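Local coordinates for regulator of G-protein signaling 1 (Homo sapiens, PDB 2BV1) that accelerates GTP hydrolysis by G protein alpha subunits, driving them into the inactive GDP-bound form and so damping signalling from G protein-coupled receptors, at residues V19-W22 against E27-L30; T34-F39 against E50-W55; E74-A79 against T109-A114; P128-L131 against I135-N138. All blocks are in the same frame, centred on the assembly; numbering follows the deposited sequence.

Contact 1: V19-W22 against E27-L30; sequences VMQW and EKLL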
loop_
_atom_site.group_PDB
_atom_site.type_symbol
_atom_site.label_atom_id
_atom_site.label_comp_id
_atom_site.label_asym_id
_atom_site.label_seq_id
_atom_site.Cartn_x
_atom_site.Cartn_y
_atom_site.Cartn_z
ATOM N N VAL A 19 4.327 -15.177 10.626
ATOM C CA VAL A 19 3.618 -14.056 11.171
ATOM C C VAL A 19 4.567 -13.227 12.088
ATOM O O VAL A 19 4.474 -12.014 12.089
ATOM C CB VAL A 19 2.396 -14.514 11.946
ATOM C CG1 VAL A 19 1.733 -13.338 12.722
ATOM C CG2 VAL A 19 1.420 -15.218 11.005
ATOM N N MET A 20 5.463 -13.876 12.860
ATOM C CA MET A 20 6.543 -13.149 13.595
ATOM C C MET A 20 7.424 -12.292 12.662
ATOM O O MET A 20 7.756 -11.162 12.985
ATOM C CB MET A 20 7.475 -14.113 14.378
ATOM C CG MET A 20 6.882 -14.919 15.503
ATOM S SD MET A 20 7.953 -16.204 16.339
ATOM C CE MET A 20 9.584 -15.477 16.069
ATOM N N GLN A 21 7.844 -12.847 11.529
ATOM C CA GLN A 21 8.641 -12.142 10.533
ATOM C C GLN A 21 8.071 -10.816 9.996
ATOM O O GLN A 21 8.829 -9.907 9.621
ATOM C CB GLN A 21 8.983 -13.076 9.369
ATOM C CG GLN A 21 10.096 -14.090 9.680
ATOM C CD GLN A 21 11.486 -13.453 9.798
ATOM O OE1 GLN A 21 12.057 -12.939 8.812
ATOM N NE2 GLN A 21 12.048 -13.504 11.008
ATOM N N TRP A 22 6.750 -10.717 9.968
ATOM C CA TRP A 22 6.053 -9.501 9.556
ATOM C C TRP A 22 6.379 -8.309 10.474
ATOM O O TRP A 22 6.234 -7.163 10.047
ATOM C CB TRP A 22 4.539 -9.683 9.586
ATOM C CG TRP A 22 3.994 -10.808 8.703
ATOM C CD1 TRP A 22 4.651 -11.487 7.749
ATOM C CD2 TRP A 22 2.657 -11.312 8.707
ATOM N NE1 TRP A 22 3.824 -12.397 7.145
ATOM C CE2 TRP A 22 2.594 -12.328 7.723
ATOM C CE3 TRP A 22 1.507 -10.995 9.437
ATOM C CZ2 TRP A 22 1.439 -13.070 7.472
ATOM C CZ3 TRP A 22 0.316 -11.723 9.152
ATOM C CH2 TRP A 22 0.314 -12.762 8.208
ATOM N N GLU A 27 8.286 -4.197 4.774
ATOM C CA GLU A 27 8.627 -4.898 3.555
ATOM C C GLU A 27 8.393 -6.426 3.664
ATOM O O GLU A 27 7.907 -6.992 2.716
ATOM C CB GLU A 27 10.039 -4.566 3.088
ATOM C CG GLU A 27 10.474 -5.327 1.854
ATOM C CD GLU A 27 11.907 -5.015 1.454
ATOM O OE1 GLU A 27 12.613 -4.315 2.213
ATOM O OE2 GLU A 27 12.326 -5.457 0.371
ATOM N N LYS A 28 8.721 -7.073 4.789
ATOM C CA LYS A 28 8.426 -8.506 4.962
ATOM C C LYS A 28 6.925 -8.737 5.089
ATOM O O LYS A 28 6.386 -9.681 4.515
ATOM C CB LYS A 28 9.142 -9.121 6.168
ATOM C CG LYS A 28 10.635 -8.953 6.144
ATOM C CD LYS A 28 11.330 -10.085 6.890
ATOM C CE LYS A 28 12.824 -9.851 6.998
ATOM N NZ LYS A 28 13.498 -11.135 7.268
ATOM N N LEU A 29 6.224 -7.870 5.800
ATOM C CA LEU A 29 4.778 -8.017 5.879
ATOM C C LEU A 29 4.127 -7.952 4.458
ATOM O O LEU A 29 3.268 -8.794 4.097
ATOM C CB LEU A 29 4.185 -6.931 6.797
ATOM C CG LEU A 29 2.664 -6.803 6.911
ATOM C CD1 LEU A 29 1.988 -8.037 7.545
ATOM C CD2 LEU A 29 2.351 -5.541 7.695
ATOM N N LEU A 30 4.530 -6.954 3.668
ATOM C CA LEU A 30 3.953 -6.794 2.330
ATOM C C LEU A 30 4.398 -7.834 1.295
ATOM O O LEU A 30 3.765 -7.932 0.264
ATOM C CB LEU A 30 4.187 -5.379 1.783
ATOM C CG LEU A 30 3.639 -4.265 2.641
ATOM C CD1 LEU A 30 4.090 -2.958 2.042
ATOM C CD2 LEU A 30 2.156 -4.277 2.832
#
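W22 and L29 meet at about a right angle. A single methyl of the leucine, CD1, stands on one side of the indole plane, shifted toward the rim of the ring system. It lies 3.5 Å from W22 CD2 and just as near CE3. L29 reaches this place because its CG is anti to the backbone N (chi1 174°). On the opposite side of the indole, the backbone atom V19 CA sits 3.8 Å above the plane and over its centre. The ring is therefore held between V19 of helix 16-21 and the leucine. W22 NE1 is hydrogen-bonded to E18 OE2.

The two segments lie at the end of helix 16-21 and on helix 26-31. A short turn links these at the N-terminal end of the all-helical RGS domain. S25 OG, in that turn, bonds to K28 N. L29 also touches Y127 and F130 of helix 112-131.

The outer edge of the contact is polar. The Q21 chain bends at chi2 (-71°) and brings its amide to the lysine. K28 runs out extended beyond CG and crosses it. K28 NZ donates to Q21 OE1 at 2.8 Å, with a C=O...N angle of 160°, so the donor sits almost at the end of the carbonyl. With an alanine at Q21 the amide is gone, and the K28 ammonium would probably lose this acceptor and be free to swing. Nearer the backbone, the K28 methylene CB rests 3.6 Å from the carbonyl oxygen Q21 O.

Contact 2: T34-F39 against E50-W55; sequences TGQNVF and ENIEFW
I52 and F39 make the apolar part of this contact. The isoleucine points from helix 50-62 toward helix 33-45. Its chain is extended, with CG1 anti to the backbone N (chi1 -167°) and CD1 continuing in the same sense. Only the end methyl therefore arrives at the other helix. I52 CD1 lies 4.0 Å from F39 CD2, and the two side chains cross at a slant. F39 swings its ring toward the isoleucine. The ring also packs T-shaped (edge-to-face) with F130, and L26 and L29 touch it too.

The second kind of contact is methyl against carbonyl. I52 CD1 comes 3.6 Å from Q36 O, closer than to the phenylalanine ring. The aliphatic part of Q36 stands further off, with CG 4.4 Å from I52 CD1.

No hydrogen bond crosses between the segments. The polar end of Q36 is used on another side, where NE2 bonds to L30 O in helix 26-31. L30 also touches I52.

The backbones stay well apart, 8.2 Å between the CA atoms of Q36 and I52. In the RGS domain this is where helix 33-45, among the terminal helices, faces helix 50-62 of the four-helix bundle. One thin aliphatic chain bridges that distance, so the contact rests on van der Waals packing of a single methyl.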
loop_
_atom_site.group_PDB
_atom_site.type_symbol
_atom_site.label_atom_id
_atom_site.label_comp_id
_atom_site.label_asym_id
_atom_site.label_seq_id
_atom_site.Cartn_x
_atom_site.Cartn_y
_atom_site.Cartn_z
ATOM N N THR A 34 -0.817 -13.139 2.492
ATOM C CA THR A 34 -1.688 -13.153 3.659
ATOM C C THR A 34 -1.418 -12.002 4.621
ATOM O O THR A 34 -2.351 -11.405 5.163
ATOM C CB THR A 34 -1.692 -14.548 4.351
ATOM O OG1 THR A 34 -2.411 -15.431 3.496
ATOM C CG2 THR A 34 -2.390 -14.473 5.705
ATOM N N GLY A 35 -0.149 -11.645 4.783
ATOM C CA GLY A 35 0.212 -10.436 5.568
ATOM C C GLY A 35 -0.405 -9.198 4.989
ATOM O O GLY A 35 -1.005 -8.401 5.700
ATOM N N GLN A 36 -0.339 -9.072 3.669
ATOM C CA GLN A 36 -1.021 -7.960 3.007
ATOM C C GLN A 36 -2.504 -7.921 3.317
ATOM O O GLN A 36 -3.036 -6.870 3.632
ATOM C CB GLN A 36 -0.891 -8.049 1.485
ATOM C CG GLN A 36 0.229 -7.367 0.843
ATOM C CD GLN A 36 0.304 -7.763 -0.609
ATOM O OE1 GLN A 36 -0.710 -7.922 -1.238
ATOM N NE2 GLN A 36 1.500 -7.970 -1.119
ATOM N N ASN A 37 -3.160 -9.080 3.201
ATOM C CA ASN A 37 -4.563 -9.214 3.442
ATOM C C ASN A 37 -4.940 -8.864 4.896
ATOM O O ASN A 37 -5.972 -8.256 5.134
ATOM C CB ASN A 37 -5.067 -10.685 3.110
ATOM C CG ASN A 37 -5.032 -11.050 1.600
ATOM O OD1 ASN A 37 -5.000 -12.258 1.216
ATOM N ND2 ASN A 37 -5.104 -10.044 0.755
ATOM N N VAL A 38 -4.163 -9.341 5.862
ATOM C CA VAL A 38 -4.464 -9.076 7.286
ATOM C C VAL A 38 -4.171 -7.579 7.641
ATOM O O VAL A 38 -4.952 -6.902 8.278
ATOM C CB VAL A 38 -3.672 -10.070 8.198
ATOM C CG1 VAL A 38 -3.931 -9.789 9.688
ATOM C CG2 VAL A 38 -4.088 -11.546 7.950
ATOM N N PHE A 39 -3.058 -7.070 7.161
ATOM C CA PHE A 39 -2.746 -5.632 7.338
ATOM C C PHE A 39 -3.809 -4.744 6.673
ATOM O O PHE A 39 -4.357 -3.823 7.292
ATOM C CB PHE A 39 -1.354 -5.374 6.806
ATOM C CG PHE A 39 -0.868 -3.968 7.002
ATOM C CD1 PHE A 39 -0.978 -3.322 8.225
ATOM C CD2 PHE A 39 -0.291 -3.281 5.956
ATOM C CE1 PHE A 39 -0.450 -2.021 8.397
ATOM C CE2 PHE A 39 0.173 -1.946 6.142
ATOM C CZ PHE A 39 0.090 -1.357 7.351
ATOM N N GLU A 50 -6.783 3.142 1.862
ATOM C CA GLU A 50 -6.353 3.806 0.620
ATOM C C GLU A 50 -4.849 3.730 0.471
ATOM O O GLU A 50 -4.336 3.708 -0.641
ATOM C CB GLU A 50 -6.831 5.277 0.505
ATOM C CG GLU A 50 -6.120 6.334 1.390
ATOM C CD GLU A 50 -6.638 6.361 2.833
ATOM O OE1 GLU A 50 -7.435 5.456 3.212
ATOM O OE2 GLU A 50 -6.251 7.297 3.583
ATOM N N ASN A 51 -4.138 3.650 1.593
ATOM C CA ASN A 51 -2.670 3.609 1.551
ATOM C C ASN A 51 -2.135 2.338 0.945
ATOM O O ASN A 51 -1.244 2.372 0.087
ATOM C CB ASN A 51 -2.046 3.877 2.948
ATOM C CG ASN A 51 -2.094 5.323 3.319
ATOM O OD1 ASN A 51 -2.188 6.190 2.446
ATOM N ND2 ASN A 51 -2.106 5.608 4.613
ATOM N N ILE A 52 -2.633 1.191 1.411
ATOM C CA ILE A 52 -2.118 -0.087 0.915
ATOM C C ILE A 52 -2.670 -0.371 -0.478
ATOM O O ILE A 52 -2.001 -0.934 -1.333
ATOM C CB ILE A 52 -2.396 -1.272 1.887
ATOM C CG1 ILE A 52 -1.549 -2.494 1.469
ATOM C CG2 ILE A 52 -3.881 -1.648 1.923
ATOM C CD1 ILE A 52 -1.801 -3.742 2.312
ATOM N N GLU A 53 -3.897 0.039 -0.704
ATOM C CA GLU A 53 -4.506 -0.119 -2.009
ATOM C C GLU A 53 -3.802 0.681 -3.069
ATOM O O GLU A 53 -3.506 0.172 -4.152
ATOM C CB GLU A 53 -5.955 0.257 -1.908
ATOM C CG GLU A 53 -6.710 -0.777 -1.167
ATOM C CD GLU A 53 -8.180 -0.523 -1.205
ATOM O OE1 GLU A 53 -8.600 0.613 -1.574
ATOM O OE2 GLU A 53 -8.912 -1.467 -0.844
ATOM N N PHE A 54 -3.456 1.930 -2.731
ATOM C CA PHE A 54 -2.616 2.724 -3.605
ATOM C C PHE A 54 -1.302 2.063 -3.856
ATOM O O PHE A 54 -0.878 1.944 -5.010
ATOM C CB PHE A 54 -2.373 4.165 -3.044
ATOM C CG PHE A 54 -1.475 4.973 -3.891
ATOM C CD1 PHE A 54 -1.874 5.360 -5.177
ATOM C CD2 PHE A 54 -0.178 5.302 -3.460
ATOM C CE1 PHE A 54 -1.001 6.121 -6.004
ATOM C CE2 PHE A 54 0.673 6.055 -4.250
ATOM C CZ PHE A 54 0.286 6.467 -5.549
ATOM N N TRP A 55 -0.650 1.618 -2.782
ATOM C CA TRP A 55 0.650 0.970 -2.904
ATOM C C TRP A 55 0.597 -0.273 -3.829
ATOM O O TRP A 55 1.398 -0.412 -4.722
ATOM C CB TRP A 55 1.190 0.618 -1.506
ATOM C CG TRP A 55 2.581 0.140 -1.549
ATOM C CD1 TRP A 55 3.698 0.903 -1.480
ATOM C CD2 TRP A 55 3.034 -1.218 -1.674
ATOM N NE1 TRP A 55 4.811 0.118 -1.566
ATOM C CE2 TRP A 55 4.434 -1.186 -1.686
ATOM C CE3 TRP A 55 2.384 -2.456 -1.781
ATOM C CZ2 TRP A 55 5.203 -2.321 -1.812
ATOM C CZ3 TRP A 55 3.155 -3.590 -1.883
ATOM C CH2 TRP A 55 4.555 -3.514 -1.891
#

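Contact 3: E74-A79 against T109-A114; sequences EEIYKA and TCFDEA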
loop_
_atom_site.group_PDB
_atom_site.type_symbol
_atom_site.label_atom_id
_atom_site.label_comp_id
_atom_site.label_asym_id
_atom_site.label_seq_id
_atom_site.Cartn_x
_atom_site.Cartn_y
_atom_site.Cartn_z
ATOM N N GLU A 74 -4.134 7.232 -15.378
ATOM C CA GLU A 74 -5.350 8.026 -15.193
ATOM C C GLU A 74 -6.288 7.404 -14.178
ATOM O O GLU A 74 -6.887 8.138 -13.400
ATOM C CB GLU A 74 -6.098 8.284 -16.527
ATOM N N GLU A 75 -6.448 6.077 -14.186
ATOM C CA GLU A 75 -7.317 5.393 -13.214
ATOM C C GLU A 75 -6.796 5.533 -11.763
ATOM O O GLU A 75 -7.552 5.739 -10.832
ATOM C CB GLU A 75 -7.433 3.881 -13.482
ATOM C CG GLU A 75 -8.467 3.203 -12.514
ATOM C CD GLU A 75 -8.304 1.689 -12.264
ATOM O OE1 GLU A 75 -7.210 1.253 -11.830
ATOM O OE2 GLU A 75 -9.304 0.944 -12.484
ATOM N N ILE A 76 -5.506 5.329 -11.594
ATOM C CA ILE A 76 -4.897 5.397 -10.277
ATOM C C ILE A 76 -4.985 6.832 -9.747
ATOM O O ILE A 76 -5.306 7.059 -8.576
ATOM C CB ILE A 76 -3.440 4.916 -10.340
ATOM C CG1 ILE A 76 -3.412 3.393 -10.517
ATOM C CG2 ILE A 76 -2.662 5.354 -9.064
ATOM C CD1 ILE A 76 -2.020 2.797 -10.844
ATOM N N TYR A 77 -4.715 7.783 -10.631
ATOM C CA TYR A 77 -4.811 9.197 -10.299
ATOM C C TYR A 77 -6.221 9.623 -9.836
ATOM O O TYR A 77 -6.382 10.257 -8.787
ATOM C CB TYR A 77 -4.343 10.022 -11.491
ATOM C CG TYR A 77 -4.355 11.501 -11.228
ATOM C CD1 TYR A 77 -5.353 12.291 -11.771
ATOM C CD2 TYR A 77 -3.386 12.107 -10.423
ATOM C CE1 TYR A 77 -5.394 13.632 -11.545
ATOM C CE2 TYR A 77 -3.431 13.498 -10.177
ATOM C CZ TYR A 77 -4.446 14.230 -10.748
ATOM O OH TYR A 77 -4.572 15.582 -10.587
ATOM N N LYS A 78 -7.254 9.219 -10.568
ATOM C CA LYS A 78 -8.615 9.587 -10.174
ATOM C C LYS A 78 -9.045 8.870 -8.888
ATOM O O LYS A 78 -9.725 9.441 -8.048
ATOM C CB LYS A 78 -9.618 9.346 -11.326
ATOM N N ALA A 79 -8.637 7.622 -8.730
ATOM C CA ALA A 79 -9.088 6.824 -7.609
ATOM C C ALA A 79 -8.422 7.218 -6.273
ATOM O O ALA A 79 -9.018 7.049 -5.245
ATOM C CB ALA A 79 -8.858 5.335 -7.881
ATOM N N THR A 109 7.800 4.813 -13.993
ATOM C CA THR A 109 8.231 5.379 -12.712
ATOM C C THR A 109 7.341 6.531 -12.247
ATOM O O THR A 109 7.664 7.225 -11.272
ATOM C CB THR A 109 9.652 5.935 -12.813
ATOM O OG1 THR A 109 9.671 7.009 -13.760
ATOM C CG2 THR A 109 10.631 4.848 -13.204
ATOM N N CYS A 110 6.238 6.733 -12.946
ATOM C CA CYS A 110 5.334 7.840 -12.682
ATOM C C CYS A 110 4.977 8.034 -11.172
ATOM O O CYS A 110 4.982 9.169 -10.669
ATOM C CB CYS A 110 4.053 7.638 -13.536
ATOM S SG CYS A 110 2.682 8.782 -13.253
ATOM N N PHE A 111 4.622 6.938 -10.496
ATOM C CA PHE A 111 4.086 6.983 -9.140
ATOM C C PHE A 111 5.114 6.695 -8.035
ATOM O O PHE A 111 4.719 6.615 -6.852
ATOM C CB PHE A 111 2.896 5.993 -8.988
ATOM C CG PHE A 111 1.734 6.340 -9.834
ATOM C CD1 PHE A 111 0.939 7.440 -9.508
ATOM C CD2 PHE A 111 1.428 5.594 -10.971
ATOM C CE1 PHE A 111 -0.138 7.807 -10.303
ATOM C CE2 PHE A 111 0.372 5.952 -11.786
ATOM C CZ PHE A 111 -0.426 7.036 -11.459
ATOM N N ASP A 112 6.388 6.537 -8.418
ATOM C CA ASP A 112 7.486 6.217 -7.479
ATOM C C ASP A 112 7.598 7.206 -6.310
ATOM O O ASP A 112 7.821 6.804 -5.175
ATOM C CB ASP A 112 8.815 6.197 -8.215
ATOM C CG ASP A 112 9.014 4.928 -9.052
ATOM O OD1 ASP A 112 8.120 4.055 -9.085
ATOM O OD2 ASP A 112 10.094 4.819 -9.652
ATOM N N GLU A 113 7.430 8.489 -6.580
ATOM C CA GLU A 113 7.552 9.502 -5.529
ATOM C C GLU A 113 6.383 9.400 -4.550
ATOM O O GLU A 113 6.559 9.350 -3.327
ATOM C CB GLU A 113 7.644 10.915 -6.119
ATOM C CG GLU A 113 9.045 11.394 -6.468
ATOM C CD GLU A 113 9.064 12.848 -6.944
ATOM O OE1 GLU A 113 8.190 13.656 -6.493
ATOM O OE2 GLU A 113 9.955 13.187 -7.771
ATOM N N ALA A 114 5.173 9.358 -5.095
ATOM C CA ALA A 114 3.973 9.243 -4.283
ATOM C C ALA A 114 3.948 7.925 -3.528
ATOM O O ALA A 114 3.540 7.866 -2.355
ATOM C CB ALA A 114 2.719 9.423 -5.123
#
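This is a buried apolar contact between I76 and F111, inside the antiparallel four-helix bundle of the RGS domain. In this chain the bundle consists of helices 50-62, 69-81 and 93-103 and the first part of helix 112-131. I76 lies on helix 69-81. F111 comes just before helix 112-131, in the type I beta turn from T109 to D112, which is closed by a backbone bond from D112 N to T109 O.

Both side chains leave their backbones toward each other. The CA atoms of I76 and F111 remain 9.2 Å apart, so the side chains fill the distance and the backbones do not touch. The isoleucine meets the ring with its branch methyl. CG2 is anti to the backbone N of I76, which carries it outward over the ring. It makes a CH-pi contact, 3.9 Å from the ring centroid and 22° off the normal, somewhat displaced toward the rim. The longer branch is less involved: I76 CD1 is 4.1 Å from F111 CE2.

The ring has a second neighbour on its other face, from its own turn. C110 SG lies 3.9 Å above the plane, over the centre. The phenylalanine is thus placed between a methyl and a sulfur. Helix 50-62 completes the surroundings: Y61 packs T-shaped (edge-to-face) with the F111 ring, C58 touches it, and F54 and Y61 both touch I76.

I76 CG2 comes equally near two atoms at the far end of the ring, F111 CZ and F111 CE1, at 3.7 Å.

Contact 4: P128-L131 against I135-N138; sequences PRFL and IYLN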
loop_
_atom_site.group_PDB
_atom_site.type_symbol
_atom_site.label_atom_id
_atom_site.label_comp_id
_atom_site.label_asym_id
_atom_site.label_seq_id
_atom_site.Cartn_x
_atom_site.Cartn_y
_atom_site.Cartn_z
ATOM N N PRO A 128 3.448 0.085 12.770
ATOM C CA PRO A 128 3.640 -0.140 14.207
ATOM C C PRO A 128 2.353 -0.386 15.003
ATOM O O PRO A 128 2.343 -1.252 15.866
ATOM C CB PRO A 128 4.345 1.153 14.690
ATOM C CG PRO A 128 5.018 1.686 13.450
ATOM C CD PRO A 128 4.180 1.275 12.292
ATOM N N ARG A 129 1.294 0.365 14.730
ATOM C CA ARG A 129 0.019 0.193 15.422
ATOM C C ARG A 129 -0.578 -1.187 15.171
ATOM O O ARG A 129 -1.098 -1.818 16.091
ATOM C CB ARG A 129 -0.977 1.246 14.952
ATOM C CG ARG A 129 -2.179 1.463 15.852
ATOM C CD ARG A 129 -2.819 2.836 15.647
ATOM N NE ARG A 129 -2.959 3.223 14.232
ATOM C CZ ARG A 129 -2.248 4.172 13.638
ATOM N NH1 ARG A 129 -1.285 4.825 14.292
ATOM N NH2 ARG A 129 -2.478 4.466 12.372
ATOM N N PHE A 130 -0.505 -1.631 13.919
ATOM C CA PHE A 130 -0.943 -2.980 13.528
ATOM C C PHE A 130 -0.250 -4.080 14.356
ATOM O O PHE A 130 -0.895 -5.085 14.792
ATOM C CB PHE A 130 -0.615 -3.187 12.074
ATOM C CG PHE A 130 -0.753 -4.594 11.617
ATOM C CD1 PHE A 130 -2.013 -5.195 11.542
ATOM C CD2 PHE A 130 0.355 -5.301 11.212
ATOM C CE1 PHE A 130 -2.138 -6.492 11.099
ATOM C CE2 PHE A 130 0.232 -6.592 10.781
ATOM C CZ PHE A 130 -1.020 -7.187 10.714
ATOM N N LEU A 131 1.054 -3.896 14.565
ATOM C CA LEU A 131 1.817 -4.890 15.288
ATOM C C LEU A 131 1.435 -4.948 16.734
ATOM O O LEU A 131 1.772 -5.905 17.412
ATOM C CB LEU A 131 3.324 -4.670 15.128
ATOM C CG LEU A 131 3.930 -4.782 13.729
ATOM C CD1 LEU A 131 5.377 -4.406 13.754
ATOM C CD2 LEU A 131 3.754 -6.206 13.187
ATOM N N ILE A 135 -5.755 -7.990 16.019
ATOM C CA ILE A 135 -5.719 -8.722 14.779
ATOM C C ILE A 135 -4.407 -9.467 14.695
ATOM O O ILE A 135 -4.398 -10.703 14.618
ATOM C CB ILE A 135 -5.932 -7.779 13.506
ATOM C CG1 ILE A 135 -7.418 -7.495 13.342
ATOM C CG2 ILE A 135 -5.478 -8.501 12.226
ATOM C CD1 ILE A 135 -7.820 -6.743 12.036
ATOM N N TYR A 136 -3.304 -8.710 14.725
ATOM C CA TYR A 136 -1.973 -9.277 14.648
ATOM C C TYR A 136 -1.631 -10.210 15.823
ATOM O O TYR A 136 -1.231 -11.341 15.613
ATOM C CB TYR A 136 -0.925 -8.165 14.484
ATOM C CG TYR A 136 0.473 -8.710 14.350
ATOM C CD1 TYR A 136 0.893 -9.327 13.174
ATOM C CD2 TYR A 136 1.367 -8.638 15.415
ATOM C CE1 TYR A 136 2.164 -9.871 13.082
ATOM C CE2 TYR A 136 2.615 -9.167 15.330
ATOM C CZ TYR A 136 3.026 -9.767 14.165
ATOM O OH TYR A 136 4.269 -10.300 14.066
ATOM N N LEU A 137 -1.805 -9.729 17.051
ATOM C CA LEU A 137 -1.333 -10.456 18.230
ATOM C C LEU A 137 -2.141 -11.734 18.486
ATOM O O LEU A 137 -1.548 -12.768 18.796
ATOM C CB LEU A 137 -1.303 -9.519 19.443
ATOM C CG LEU A 137 -0.261 -8.382 19.337
ATOM C CD1 LEU A 137 -0.393 -7.346 20.397
ATOM C CD2 LEU A 137 1.127 -8.964 19.353
ATOM N N ASN A 138 -3.463 -11.690 18.283
ATOM C CA ASN A 138 -4.296 -12.927 18.294
ATOM C C ASN A 138 -3.842 -13.931 17.268
ATOM O O ASN A 138 -3.624 -15.088 17.599
ATOM C CB ASN A 138 -5.818 -12.624 18.138
ATOM C CG ASN A 138 -6.426 -11.912 19.390
ATOM O OD1 ASN A 138 -5.823 -11.907 20.447
ATOM N ND2 ASN A 138 -7.604 -11.319 19.241
#
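F130 O is hydrogen-bonded to S133 OG, and Y136 CB packs close to the same carbonyl oxygen, at 3.1 Å. The serine oxygen also bonds to Y136 N. S133 thus fastens the tight turn between helices 112-131 and 134-142, the last two helices of this chain, in the all-helical RGS domain.

Y136 lies against both residues that end the first segment. Its CB sits over one face of the F130 ring, 4.0 Å from the centroid. The two rings are inclined, with planes at 55°, and touch through F130 CE2 and Y136 CD1 at 3.7 Å. At the edge of the F130 ring is I135 CG2. With CG anti to the backbone N (chi1 -178°), the tyrosine ring runs alongside L131 and its OH reaches V19 O in helix 16-21, to which it is hydrogen-bonded. With an alanine at Y136 the ring and hydroxyl go; V19 O would probably lose this partner and a gap open beside L131 and F130.

L131 points the same way as the tyrosine. Its CD2 methyl stands over the centre of the Y136 ring, 3.8 Å from the centroid and 12° off the normal.

Contacts 1, 2 and 4 touch one another and form a continuous cluster. Contact 3 lies across the chain's centre from contacts 1 and 4 and joins the group through contact 2, where F54 CE1 and I76 CG2 are 3.6 Å apart. Y136 OH and V19 O, 2.6 Å apart, join contacts 4 and 1. L30 O and Q36 NE2, 2.7 Å apart, join contacts 1 and 2. F39 CD1 and F130 CG, 3.6 Å apart, tie contact 2 to contact 4. Contacts 3 and 4 share helix 112-131, yet their centres are about 29 Å apart. In RGS relatives the G-alpha-binding face includes the loop corresponding to that between helices 33-45 and 50-62, the two helices of contact 2.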